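Long-range contacts in NS3-like protein (Alongshan virus, PDB 6M40), which probably unwinds RNA with energy from nucleoside triphosphate hydrolysis, as the helicase part of a flavivirus-like NS3 protein: residues I170-Y175 with G306-P311; A182-A187 with Q217-T222; A193-F198 with A264-C269; T286-A291 with A312-T317. All blocks are in the same frame, centred on the assembly; numbering follows the deposited sequence.

Contact 1: residues I170-Y175 with G306-P311; sequences IVDRVY and GGYYRP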
loop_
_atom_site.group_PDB
_atom_site.type_symbol
_atom_site.label_atom_id
_atom_site.label_comp_id
_atom_site.label_asym_id
_atom_site.label_seq_id
_atom_site.Cartn_x
_atom_site.Cartn_y
_atom_site.Cartn_z
ATOM N N ILE A 170 5.327 3.000 -22.814
ATOM C CA ILE A 170 6.486 2.834 -21.947
ATOM C C ILE A 170 7.425 1.846 -22.617
ATOM O O ILE A 170 6.981 0.831 -23.167
ATOM C CB ILE A 170 6.088 2.333 -20.541
ATOM C CG1 ILE A 170 5.133 3.321 -19.871
ATOM C CG2 ILE A 170 7.330 2.128 -19.682
ATOM C CD1 ILE A 170 4.554 2.823 -18.567
ATOM N N VAL A 171 8.721 2.138 -22.569
ATOM C CA VAL A 171 9.741 1.292 -23.178
ATOM C C VAL A 171 10.393 0.478 -22.070
ATOM O O VAL A 171 10.897 1.038 -21.090
ATOM C CB VAL A 171 10.781 2.124 -23.950
ATOM C CG1 VAL A 171 11.885 1.225 -24.493
ATOM C CG2 VAL A 171 10.106 2.898 -25.073
ATOM N N ASP A 172 10.398 -0.839 -22.233
ATOM C CA ASP A 172 10.985 -1.752 -21.261
ATOM C C ASP A 172 12.373 -2.159 -21.731
ATOM O O ASP A 172 12.529 -2.722 -22.820
ATOM C CB ASP A 172 10.105 -2.985 -21.074
ATOM C CG ASP A 172 8.784 -2.648 -20.438
ATOM O OD1 ASP A 172 8.788 -2.228 -19.263
ATOM O OD2 ASP A 172 7.749 -2.772 -21.124
ATOM N N ARG A 173 13.373 -1.881 -20.904
ATOM C CA ARG A 173 14.753 -2.213 -21.194
ATOM C C ARG A 173 15.314 -2.993 -20.015
ATOM O O ARG A 173 14.638 -3.206 -19.005
ATOM C CB ARG A 173 15.568 -0.951 -21.490
ATOM C CG ARG A 173 15.077 -0.208 -22.721
ATOM C CD ARG A 173 15.898 1.035 -22.979
ATOM N NE ARG A 173 15.402 1.800 -24.118
ATOM C CZ ARG A 173 15.949 2.930 -24.549
ATOM N NH1 ARG A 173 17.016 3.428 -23.938
ATOM N NH2 ARG A 173 15.432 3.566 -25.593
ATOM N N VAL A 174 16.563 -3.422 -20.152
ATOM C CA VAL A 174 17.165 -4.358 -19.214
ATOM C C VAL A 174 18.634 -4.010 -19.050
ATOM O O VAL A 174 19.391 -4.023 -20.028
ATOM C CB VAL A 174 17.012 -5.813 -19.687
ATOM C CG1 VAL A 174 17.923 -6.707 -18.901
ATOM C CG2 VAL A 174 15.565 -6.269 -19.551
ATOM N N TYR A 175 19.039 -3.716 -17.819
ATOM C CA TYR A 175 20.434 -3.509 -17.468
ATOM C C TYR A 175 20.973 -4.766 -16.801
ATOM O O TYR A 175 20.298 -5.380 -15.971
ATOM C CB TYR A 175 20.587 -2.303 -16.540
ATOM C CG TYR A 175 19.936 -2.471 -15.184
ATOM C CD1 TYR A 175 20.621 -3.071 -14.138
ATOM C CD2 TYR A 175 18.643 -2.023 -14.949
ATOM C CE1 TYR A 175 20.041 -3.228 -12.907
ATOM C CE2 TYR A 175 18.053 -2.174 -13.710
ATOM C CZ TYR A 175 18.754 -2.780 -12.689
ATOM O OH TYR A 175 18.182 -2.945 -11.442
ATOM N N GLY A 306 7.754 7.348 -21.230
ATOM C CA GLY A 306 8.706 7.032 -20.186
ATOM C C GLY A 306 9.344 5.690 -20.435
ATOM O O GLY A 306 8.786 4.833 -21.126
ATOM N N GLY A 307 10.532 5.517 -19.868
ATOM C CA GLY A 307 11.280 4.281 -19.981
ATOM C C GLY A 307 11.365 3.584 -18.638
ATOM O O GLY A 307 11.347 4.231 -17.590
ATOM N N TYR A 308 11.444 2.254 -18.677
ATOM C CA TYR A 308 11.463 1.424 -17.477
ATOM C C TYR A 308 12.645 0.473 -17.547
ATOM O O TYR A 308 12.733 -0.344 -18.470
ATOM C CB TYR A 308 10.157 0.640 -17.334
ATOM C CG TYR A 308 10.133 -0.292 -16.135
ATOM C CD1 TYR A 308 10.178 0.212 -14.844
ATOM C CD2 TYR A 308 10.049 -1.672 -16.294
ATOM C CE1 TYR A 308 10.152 -0.628 -13.748
ATOM C CE2 TYR A 308 10.022 -2.517 -15.204
ATOM C CZ TYR A 308 10.073 -1.987 -13.929
ATOM O OH TYR A 308 10.050 -2.816 -12.830
ATOM N N TYR A 309 13.525 0.557 -16.554
ATOM C CA TYR A 309 14.743 -0.242 -16.491
ATOM C C TYR A 309 14.655 -1.196 -15.302
ATOM O O TYR A 309 14.680 -0.760 -14.147
ATOM C CB TYR A 309 15.964 0.671 -16.392
ATOM C CG TYR A 309 16.068 1.621 -17.561
ATOM C CD1 TYR A 309 15.410 2.846 -17.555
ATOM C CD2 TYR A 309 16.816 1.285 -18.679
ATOM C CE1 TYR A 309 15.505 3.712 -18.634
ATOM C CE2 TYR A 309 16.914 2.135 -19.749
ATOM C CZ TYR A 309 16.260 3.348 -19.729
ATOM O OH TYR A 309 16.370 4.188 -20.816
ATOM N N ARG A 310 14.548 -2.498 -15.590
ATOM C CA ARG A 310 14.619 -3.579 -14.619
ATOM C C ARG A 310 15.893 -4.390 -14.848
ATOM O O ARG A 310 16.403 -4.438 -15.972
ATOM C CB ARG A 310 13.408 -4.511 -14.736
ATOM C CG ARG A 310 13.534 -5.521 -15.867
ATOM C CD ARG A 310 12.294 -6.384 -16.015
ATOM N NE ARG A 310 12.342 -7.157 -17.254
ATOM C CZ ARG A 310 11.967 -6.686 -18.440
ATOM N NH1 ARG A 310 11.519 -5.443 -18.550
ATOM N NH2 ARG A 310 12.047 -7.456 -19.514
ATOM N N PRO A 311 16.428 -5.056 -13.825
ATOM C CA PRO A 311 17.634 -5.865 -14.046
ATOM C C PRO A 311 17.323 -7.128 -14.833
ATOM O O PRO A 311 16.275 -7.753 -14.656
ATOM C CB PRO A 311 18.121 -6.188 -12.631
ATOM C CG PRO A 311 16.921 -6.055 -11.765
ATOM C CD PRO A 311 16.034 -5.020 -12.403
#
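Tyr175 and Pro311 lie side by side at one end of a parallel strand pair, in which 170-175 runs along 306-311 as an edge strand of the second RecA-like domain of the helicase. Tyr175 has the most surface buried by the contact, just ahead of Tyr309 and Arg173. Pro311 CA sits over one face, 3.7 Å from the centroid of the Tyr175 ring and 16° off its normal, a CH-pi contact, while CB of Pro311 lies 3.5 Å from CZ of Tyr175. CG of Tyr175 stands between its backbone N and carbonyl carbon (chi1 65°), which turns the ring across to the proline; the hydroxyl then reaches the carbonyl O of Asp267, on the strand beyond. Tyr309 O meets the edge of the same ring in its plane.

Next along this face, Arg173 runs extended alongside Tyr309, with CD of Arg173 3.6 Å from CE2 of Tyr309 and the guanidinium standing perpendicular to the ring. Tyr309 is itself stacked on Phe266, so the arginine lies on the outer part of an aromatic layer. Behind the side chains, the odd-numbered residues of 170-175 bond to even-numbered partners: Tyr308 N to Val171 O at 2.8 Å, Arg173 N to Tyr308 O at 2.9 Å, and Arg310 N to Arg173 O only weakly.

On the other face, Asp172 OD1 meets the edge of the Tyr308 ring, near CD2, but its salt bridge goes to Arg297. Beside it the Arg310 guanidinium has CG2 of Val174 over one face, 3.7 Å from NH2 of Arg310.

Contact 2: residues A182-A187 with Q217-T222; sequences AVRKYA and QTTPYT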
loop_
_atom_site.group_PDB
_atom_site.type_symbol
_atom_site.label_atom_id
_atom_site.label_comp_id
_atom_site.label_asym_id
_atom_site.label_seq_id
_atom_site.Cartn_x
_atom_site.Cartn_y
_atom_site.Cartn_z
ATOM N N ALA A 182 23.708 1.856 -14.996
ATOM C CA ALA A 182 22.659 2.071 -15.985
ATOM C C ALA A 182 22.096 3.481 -15.885
ATOM O O ALA A 182 21.605 4.026 -16.883
ATOM C CB ALA A 182 21.546 1.037 -15.815
ATOM N N VAL A 183 22.153 4.080 -14.694
ATOM C CA VAL A 183 21.801 5.486 -14.538
ATOM C C VAL A 183 22.927 6.398 -15.009
ATOM O O VAL A 183 22.687 7.581 -15.275
ATOM C CB VAL A 183 21.428 5.776 -13.075
ATOM C CG1 VAL A 183 21.472 7.269 -12.797
ATOM C CG2 VAL A 183 20.053 5.207 -12.760
ATOM N N ARG A 184 24.159 5.894 -15.093
ATOM C CA ARG A 184 25.216 6.668 -15.730
ATOM C C ARG A 184 25.065 6.635 -17.244
ATOM O O ARG A 184 25.099 7.680 -17.903
ATOM C CB ARG A 184 26.588 6.140 -15.314
ATOM C CG ARG A 184 26.987 6.565 -13.912
ATOM C CD ARG A 184 28.310 5.960 -13.474
ATOM N NE ARG A 184 28.371 5.840 -12.021
ATOM C CZ ARG A 184 29.461 5.513 -11.336
ATOM N NH1 ARG A 184 30.599 5.284 -11.965
ATOM N NH2 ARG A 184 29.408 5.424 -10.016
ATOM N N LYS A 185 24.886 5.438 -17.807
ATOM C CA LYS A 185 24.585 5.320 -19.229
ATOM C C LYS A 185 23.476 6.288 -19.627
ATOM O O LYS A 185 23.603 7.028 -20.610
ATOM C CB LYS A 185 24.192 3.876 -19.553
ATOM C CG LYS A 185 25.030 3.218 -20.634
ATOM C CD LYS A 185 24.394 1.916 -21.110
ATOM C CE LYS A 185 25.219 0.692 -20.732
ATOM N NZ LYS A 185 24.947 -0.468 -21.632
ATOM N N TYR A 186 22.384 6.306 -18.853
ATOM C CA TYR A 186 21.259 7.194 -19.139
ATOM C C TYR A 186 21.665 8.662 -19.018
ATOM O O TYR A 186 21.273 9.490 -19.847
ATOM C CB TYR A 186 20.096 6.860 -18.191
ATOM C CG TYR A 186 18.751 7.492 -18.519
ATOM C CD1 TYR A 186 18.452 8.782 -18.109
ATOM C CD2 TYR A 186 17.768 6.782 -19.205
ATOM C CE1 TYR A 186 17.223 9.365 -18.394
ATOM C CE2 TYR A 186 16.532 7.360 -19.497
ATOM C CZ TYR A 186 16.269 8.650 -19.086
ATOM O OH TYR A 186 15.054 9.236 -19.361
ATOM N N ALA A 187 22.466 9.002 -18.002
ATOM C CA ALA A 187 22.813 10.399 -17.768
ATOM C C ALA A 187 23.619 10.988 -18.921
ATOM O O ALA A 187 23.589 12.207 -19.138
ATOM C CB ALA A 187 23.591 10.526 -16.458
ATOM N N GLN A 217 27.979 11.660 -7.101
ATOM C CA GLN A 217 29.379 11.840 -7.451
ATOM C C GLN A 217 29.710 11.372 -8.862
ATOM O O GLN A 217 30.888 11.307 -9.212
ATOM C CB GLN A 217 30.268 11.106 -6.438
ATOM C CG GLN A 217 30.335 9.593 -6.615
ATOM C CD GLN A 217 30.979 8.888 -5.429
ATOM O OE1 GLN A 217 31.255 9.504 -4.403
ATOM N NE2 GLN A 217 31.215 7.588 -5.568
ATOM N N THR A 218 28.709 11.045 -9.678
ATOM C CA THR A 218 28.991 10.662 -11.051
ATOM C C THR A 218 28.153 11.473 -12.034
ATOM O O THR A 218 28.706 12.167 -12.888
ATOM C CB THR A 218 28.749 9.170 -11.258
ATOM O OG1 THR A 218 29.246 8.442 -10.129
ATOM C CG2 THR A 218 29.469 8.706 -12.507
ATOM N N THR A 219 26.836 11.375 -11.937
ATOM C CA THR A 219 25.977 12.128 -12.834
ATOM C C THR A 219 25.819 13.564 -12.349
ATOM O O THR A 219 26.033 13.862 -11.172
ATOM C CB THR A 219 24.609 11.467 -12.929
ATOM O OG1 THR A 219 23.945 11.554 -11.662
ATOM C CG2 THR A 219 24.742 10.003 -13.333
ATOM N N PRO A 220 25.442 14.480 -13.246
ATOM C CA PRO A 220 25.151 15.860 -12.833
ATOM C C PRO A 220 23.791 16.029 -12.175
ATOM O O PRO A 220 23.429 17.155 -11.821
ATOM C CB PRO A 220 25.213 16.628 -14.160
ATOM C CG PRO A 220 24.781 15.621 -15.189
ATOM C CD PRO A 220 25.317 14.295 -14.703
ATOM N N TYR A 221 23.032 14.944 -12.022
ATOM C CA TYR A 221 21.722 15.004 -11.394
ATOM C C TYR A 221 21.863 15.310 -9.905
ATOM O O TYR A 221 22.831 14.906 -9.259
ATOM C CB TYR A 221 20.978 13.674 -11.556
ATOM C CG TYR A 221 20.624 13.254 -12.972
ATOM C CD1 TYR A 221 21.278 13.783 -14.081
ATOM C CD2 TYR A 221 19.620 12.320 -13.193
ATOM C CE1 TYR A 221 20.941 13.391 -15.362
ATOM C CE2 TYR A 221 19.274 11.919 -14.471
ATOM C CZ TYR A 221 19.940 12.457 -15.552
ATOM O OH TYR A 221 19.608 12.067 -16.827
ATOM N N THR A 222 20.876 16.011 -9.353
ATOM C CA THR A 222 20.788 16.223 -7.912
ATOM C C THR A 222 19.849 15.182 -7.316
ATOM O O THR A 222 18.730 14.996 -7.809
ATOM C CB THR A 222 20.285 17.627 -7.567
ATOM O OG1 THR A 222 18.923 17.566 -7.119
ATOM C CG2 THR A 222 20.390 18.563 -8.762
#
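Ala187 and Thr219 bring the two backbones together, with their CA atoms 6.1 Å apart. Segment 182-187 is a turn and a half of helix 179-189, whereas 217-222 has no regular structure: Gln217 leaves the helical conformation at the end of helix 208-216, and the chain bends through Thr219 and Pro220 into strand 222-226. The contact thus packs the side of one helix against the link between a helix and the next strand of the RecA-like domain.

At its centre, CG2 of Thr219 rests 3.4 Å from CB of Ala187 and close to Val183 O. With chi1 at 66°, Thr219 turns its methyl to the helix and its OG1 back to Ile215 O. Tyr221 flanks the alanine from the strand side, CE1 lying 4.1 Å from Ala187 CB. Its hydroxyl reaches the edge of the Tyr186 ring, in plane and 3.7 Å from CD1 of Tyr186, the side chains set roughly perpendicular.

Extended Arg184 passes across Thr218, whose CG2 and OG1 lie over one face of the guanidinium. NE and NH2 of Arg184 are near Thr218 OG1, but at angles too poor for a hydrogen bond; that oxygen bonds to His214 O instead.

Both threonine hydroxyls therefore satisfy carbonyls at the end of helix 208-216. With no polar pair between the segments in hydrogen-bonding geometry, the fit to helix 179-189 depends on the shapes of methyl, aromatic and guanidinium groups.

Contact 3: residues A193-F198 with A264-C269; sequences ARVAVF and AVFDTC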
loop_
_atom_site.group_PDB
_atom_site.type_symbol
_atom_site.label_atom_id
_atom_site.label_comp_id
_atom_site.label_asym_id
_atom_site.label_seq_id
_atom_site.Cartn_x
_atom_site.Cartn_y
_atom_site.Cartn_z
ATOM N N ALA A 193 17.056 14.494 -17.366
ATOM C CA ALA A 193 15.629 14.229 -17.266
ATOM C C ALA A 193 15.247 14.189 -15.791
ATOM O O ALA A 193 16.098 14.292 -14.898
ATOM C CB ALA A 193 15.252 12.916 -17.965
ATOM N N ARG A 194 13.951 14.059 -15.540
ATOM C CA ARG A 194 13.449 13.706 -14.222
ATOM C C ARG A 194 13.441 12.185 -14.112
ATOM O O ARG A 194 12.773 11.508 -14.899
ATOM C CB ARG A 194 12.049 14.266 -14.013
ATOM C CG ARG A 194 11.962 15.725 -13.573
ATOM C CD ARG A 194 10.536 15.976 -13.096
ATOM N NE ARG A 194 10.324 17.256 -12.433
ATOM C CZ ARG A 194 9.124 17.708 -12.076
ATOM N NH1 ARG A 194 8.042 16.984 -12.329
ATOM N NH2 ARG A 194 9.003 18.881 -11.471
ATOM N N VAL A 195 14.188 11.649 -13.148
ATOM C CA VAL A 195 14.378 10.211 -13.019
ATOM C C VAL A 195 14.116 9.794 -11.573
ATOM O O VAL A 195 14.188 10.602 -10.644
ATOM C CB VAL A 195 15.797 9.789 -13.486
ATOM C CG1 VAL A 195 16.517 8.986 -12.411
ATOM C CG2 VAL A 195 15.711 9.009 -14.778
ATOM N N ALA A 196 13.810 8.506 -11.386
ATOM C CA ALA A 196 13.558 7.956 -10.059
ATOM C C ALA A 196 14.069 6.527 -9.940
ATOM O O ALA A 196 13.912 5.714 -10.858
ATOM C CB ALA A 196 12.066 7.970 -9.713
ATOM N N VAL A 197 14.636 6.213 -8.778
ATOM C CA VAL A 197 15.185 4.894 -8.486
ATOM C C VAL A 197 14.423 4.294 -7.311
ATOM O O VAL A 197 14.342 4.906 -6.239
ATOM C CB VAL A 197 16.690 4.965 -8.168
ATOM C CG1 VAL A 197 17.308 3.573 -8.237
ATOM C CG2 VAL A 197 17.381 5.918 -9.118
ATOM N N PHE A 198 13.888 3.091 -7.503
ATOM C CA PHE A 198 13.158 2.378 -6.459
ATOM C C PHE A 198 14.098 1.376 -5.799
ATOM O O PHE A 198 14.480 0.369 -6.406
ATOM C CB PHE A 198 11.920 1.701 -7.037
ATOM C CG PHE A 198 10.708 2.591 -7.054
ATOM C CD1 PHE A 198 10.054 2.900 -5.870
ATOM C CD2 PHE A 198 10.218 3.120 -8.242
ATOM C CE1 PHE A 198 8.939 3.720 -5.867
ATOM C CE2 PHE A 198 9.102 3.938 -8.237
ATOM C CZ PHE A 198 8.467 4.234 -7.052
ATOM N N ALA A 264 11.634 8.706 -16.452
ATOM C CA ALA A 264 12.132 7.331 -16.427
ATOM C C ALA A 264 12.162 6.796 -15.001
ATOM O O ALA A 264 12.186 7.557 -14.031
ATOM C CB ALA A 264 13.532 7.227 -17.050
ATOM N N VAL A 265 12.210 5.467 -14.896
ATOM C CA VAL A 265 12.201 4.752 -13.620
ATOM C C VAL A 265 13.228 3.627 -13.673
ATOM O O VAL A 265 13.233 2.832 -14.617
ATOM C CB VAL A 265 10.805 4.175 -13.306
ATOM C CG1 VAL A 265 10.904 3.034 -12.302
ATOM C CG2 VAL A 265 9.868 5.256 -12.798
ATOM N N PHE A 266 14.081 3.543 -12.654
ATOM C CA PHE A 266 15.043 2.452 -12.519
ATOM C C PHE A 266 14.636 1.569 -11.346
ATOM O O PHE A 266 14.532 2.047 -10.211
ATOM C CB PHE A 266 16.459 2.994 -12.327
ATOM C CG PHE A 266 17.015 3.638 -13.553
ATOM C CD1 PHE A 266 16.720 4.955 -13.850
ATOM C CD2 PHE A 266 17.814 2.918 -14.426
ATOM C CE1 PHE A 266 17.222 5.551 -14.990
ATOM C CE2 PHE A 266 18.319 3.508 -15.562
ATOM C CZ PHE A 266 18.022 4.827 -15.844
ATOM N N ASP A 267 14.401 0.287 -11.618
ATOM C CA ASP A 267 13.842 -0.638 -10.640
ATOM C C ASP A 267 14.925 -1.599 -10.171
ATOM O O ASP A 267 15.445 -2.395 -10.958
ATOM C CB ASP A 267 12.659 -1.406 -11.228
ATOM C CG ASP A 267 11.651 -1.848 -10.170
ATOM O OD1 ASP A 267 12.020 -2.003 -8.982
ATOM O OD2 ASP A 267 10.469 -2.047 -10.531
ATOM N N THR A 268 15.268 -1.511 -8.888
ATOM C CA THR A 268 16.015 -2.589 -8.247
ATOM C C THR A 268 15.285 -3.913 -8.391
ATOM O O THR A 268 15.909 -4.968 -8.543
ATOM C CB THR A 268 16.202 -2.290 -6.764
ATOM O OG1 THR A 268 16.559 -0.919 -6.576
ATOM C CG2 THR A 268 17.276 -3.180 -6.171
ATOM N N CYS A 269 13.951 -3.870 -8.340
ATOM C CA CYS A 269 13.113 -5.063 -8.296
ATOM C C CYS A 269 13.365 -5.845 -7.003
ATOM O O CYS A 269 13.480 -7.074 -6.995
ATOM C CB CYS A 269 13.324 -5.919 -9.544
ATOM S SG CYS A 269 12.504 -5.214 -10.988
#
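Val197 and Phe266 face each other across a parallel pair of strands, their CA atoms 4.7 Å apart, in the interior of the sheet of the second RecA-like domain. Backbone hydrogen bonds are the main link. Phe266 N to Ala196 O measures 2.8 Å and is nearly straight at 171°, and Phe198 N to Phe266 O follows at 3.0 Å. The ladder is looser at its start, where Ala264 N reaches Arg194 O only weakly. At the far end Thr268 N donates to Phe198 O; the Thr268 hydroxyl is modelled improbably near the same oxygen, so its share is doubtful.

Apolar contacts accompany the ladder on both faces. CG2 of Val195 lies 3.6 Å from CB of Ala264 and meets the Phe266 ring at its edge, in plane, 3.8 Å from CE1. On the reverse face, CG1 of Val265 approaches the edge of the Phe198 ring at CD2.

One polar side chain shapes the strand's exit: Asp267 OD1 accepts from Cys269 N at 2.8 Å, from above the carboxylate plane, forming an Asx turn, while OD2 bonds the hydroxyl of Tyr308.

Helix 179-189 covers the Val195 and Phe266 face through Val183 and Tyr186. Strand 194-198 continues the sheet by pairing with 246-250, and 264-267 does so with 306-311, which places this pair in the middle of the domain.

Contact 4: residues T286-A291 with A312-T317; sequences TPSTQA and ANYDIT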
loop_
_atom_site.group_PDB
_atom_site.type_symbol
_atom_site.label_atom_id
_atom_site.label_comp_id
_atom_site.label_asym_id
_atom_site.label_seq_id
_atom_site.Cartn_x
_atom_site.Cartn_y
_atom_site.Cartn_z
ATOM N N THR A 286 13.843 -9.074 -0.614
ATOM C CA THR A 286 13.089 -10.023 -1.413
ATOM C C THR A 286 12.930 -9.489 -2.828
ATOM O O THR A 286 12.889 -8.272 -3.032
ATOM C CB THR A 286 11.689 -10.261 -0.810
ATOM O OG1 THR A 286 11.824 -10.749 0.531
ATOM C CG2 THR A 286 10.862 -11.244 -1.635
ATOM N N PRO A 287 12.828 -10.374 -3.822
ATOM C CA PRO A 287 12.298 -9.943 -5.124
ATOM C C PRO A 287 10.887 -9.401 -4.953
ATOM O O PRO A 287 9.971 -10.125 -4.550
ATOM C CB PRO A 287 12.322 -11.230 -5.958
ATOM C CG PRO A 287 12.258 -12.329 -4.949
ATOM C CD PRO A 287 13.063 -11.832 -3.790
ATOM N N SER A 288 10.715 -8.115 -5.250
ATOM C CA SER A 288 9.406 -7.495 -5.140
ATOM C C SER A 288 8.351 -8.327 -5.857
ATOM O O SER A 288 8.665 -9.121 -6.757
ATOM C CB SER A 288 9.435 -6.072 -5.696
ATOM O OG SER A 288 10.171 -6.013 -6.909
ATOM N N THR A 289 7.103 -8.162 -5.452
ATOM C CA THR A 289 6.009 -8.905 -6.041
ATOM C C THR A 289 5.648 -8.315 -7.399
ATOM O O THR A 289 5.987 -7.176 -7.722
ATOM C CB THR A 289 4.794 -8.885 -5.121
ATOM O OG1 THR A 289 4.354 -7.532 -4.955
ATOM C CG2 THR A 289 5.171 -9.465 -3.761
ATOM N N GLN A 290 4.955 -9.122 -8.203
ATOM C CA GLN A 290 4.464 -8.642 -9.487
ATOM C C GLN A 290 3.683 -7.348 -9.319
ATOM O O GLN A 290 3.847 -6.401 -10.100
ATOM C CB GLN A 290 3.600 -9.719 -10.142
ATOM C CG GLN A 290 4.293 -11.071 -10.210
ATOM C CD GLN A 290 3.582 -12.054 -11.122
ATOM O OE1 GLN A 290 2.804 -11.665 -11.987
ATOM N NE2 GLN A 290 3.855 -13.338 -10.931
ATOM N N ALA A 291 2.839 -7.282 -8.290
ATOM C CA ALA A 291 2.021 -6.094 -8.086
ATOM C C ALA A 291 2.868 -4.900 -7.669
ATOM O O ALA A 291 2.536 -3.755 -7.994
ATOM C CB ALA A 291 0.948 -6.382 -7.039
ATOM N N ALA A 312 18.251 -7.486 -15.726
ATOM C CA ALA A 312 18.108 -8.709 -16.510
ATOM C C ALA A 312 17.751 -9.885 -15.616
ATOM O O ALA A 312 16.801 -10.629 -15.887
ATOM C CB ALA A 312 19.402 -9.000 -17.275
ATOM N N ASN A 313 18.508 -10.058 -14.534
ATOM C CA ASN A 313 18.293 -11.149 -13.591
ATOM C C ASN A 313 17.159 -10.763 -12.637
ATOM O O ASN A 313 17.343 -10.554 -11.437
ATOM C CB ASN A 313 19.586 -11.462 -12.842
ATOM C CG ASN A 313 20.629 -12.141 -13.717
ATOM O OD1 ASN A 313 20.428 -12.332 -14.914
ATOM N ND2 ASN A 313 21.754 -12.506 -13.115
ATOM N N TYR A 314 15.958 -10.642 -13.204
ATOM C CA TYR A 314 14.738 -10.504 -12.411
ATOM C C TYR A 314 13.603 -11.299 -13.039
ATOM O O TYR A 314 13.221 -11.052 -14.189
ATOM C CB TYR A 314 14.290 -9.054 -12.267
ATOM C CG TYR A 314 12.952 -8.942 -11.558
ATOM C CD1 TYR A 314 12.800 -9.370 -10.242
ATOM C CD2 TYR A 314 11.840 -8.433 -12.208
ATOM C CE1 TYR A 314 11.580 -9.283 -9.595
ATOM C CE2 TYR A 314 10.611 -8.341 -11.566
ATOM C CZ TYR A 314 10.487 -8.768 -10.263
ATOM O OH TYR A 314 9.264 -8.678 -9.638
ATOM N N ASP A 315 13.034 -12.198 -12.240
ATOM C CA ASP A 315 12.036 -13.171 -12.666
ATOM C C ASP A 315 10.636 -12.617 -12.421
ATOM O O ASP A 315 9.990 -12.933 -11.425
ATOM C CB ASP A 315 12.245 -14.477 -11.897
ATOM C CG ASP A 315 12.278 -14.276 -10.370
ATOM O OD1 ASP A 315 12.371 -13.125 -9.903
ATOM O OD2 ASP A 315 12.203 -15.277 -9.638
ATOM N N ILE A 316 10.129 -11.816 -13.362
ATOM C CA ILE A 316 8.770 -11.311 -13.187
ATOM C C ILE A 316 7.789 -12.470 -13.262
ATOM O O ILE A 316 6.841 -12.555 -12.477
ATOM C CB ILE A 316 8.419 -10.227 -14.225
ATOM C CG1 ILE A 316 9.622 -9.321 -14.557
ATOM C CG2 ILE A 316 7.231 -9.400 -13.694
ATOM C CD1 ILE A 316 9.688 -8.913 -16.029
ATOM N N THR A 317 8.004 -13.374 -14.220
ATOM C CA THR A 317 7.151 -14.546 -14.387
ATOM C C THR A 317 7.033 -15.358 -13.103
ATOM O O THR A 317 5.974 -15.930 -12.814
ATOM C CB THR A 317 7.717 -15.423 -15.513
ATOM O OG1 THR A 317 7.296 -16.785 -15.334
ATOM C CG2 THR A 317 9.263 -15.379 -15.536
#
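Tyr314 spans the gap to Ser288 with its hydroxyl, donating a hydrogen bond to the Ser288 carbonyl over 3.0 Å from OH to O. The oxygen lies in the plane of the tyrosine ring, at its edge, but the hydroxyl stands 48° out of the carbonyl plane and so uses no lone-pair direction. Pro287 adds an apolar touch at the same edge, its CB 4.2 Å from CE1 of Tyr314. The other point of contact is Gln290, extended beyond CG beside the 316-317 backbone. NE2 of Gln290 comes within 3.5 Å of Ile316 O at an angle unsuited to bonding, and its hydrogen bond goes to Ala319 O.

Around this first shell, the tyrosine is placed partly by its own chain and partly by Thr293 and Cys269, on which its ring packs. A chi1 of 174° sets CG opposite the backbone N and carries the ring toward Ser288, and the backbone folds back so that Ile316 N lies over one ring face. Just ahead, Asn313 centres an inverse gamma turn closed by a weak bond from Tyr314 N to Ala312 O. On the opposing segment, Thr289 is the N-cap of helix 290-297, its OG1 accepting from Gln292 N, and the Ser288 carbonyl offered to Tyr314 immediately precedes that cap.

Segment 286-291 joins strand 281-287, the returning arm of a hairpin with 264-276, to helix 290-297, at whose C-terminal end the arginine-rich motif VI of these helicases (QRRGRIGR) begins. Segment 312-317 begins the link from strand 306-311 toward helix 328-339, and Cys269 of strand 264-276 also touches Ser288.

Contacts 1 and 3 are successive parallel pairings in one sheet, joined where strand 306-311 meets 264-276, but they differ in depth: contact 3 is buried, with largely apolar side chains about its ladder, whereas contact 1, at the sheet's edge, mixes tyrosines with solvent-facing charged and aliphatic side chains. Contact 2 lies outside the sheet, about 12 Å centre to centre from contact 3; it is partly buried, and its helix covers one side of contact 3. Contact 4 is the sparsest in buried surface and replaces a ladder with a single tyrosine bond; it follows directly from contact 1 at Ala312 and touches contact 3 at Cys269. Contacts 2 and 4 do not meet.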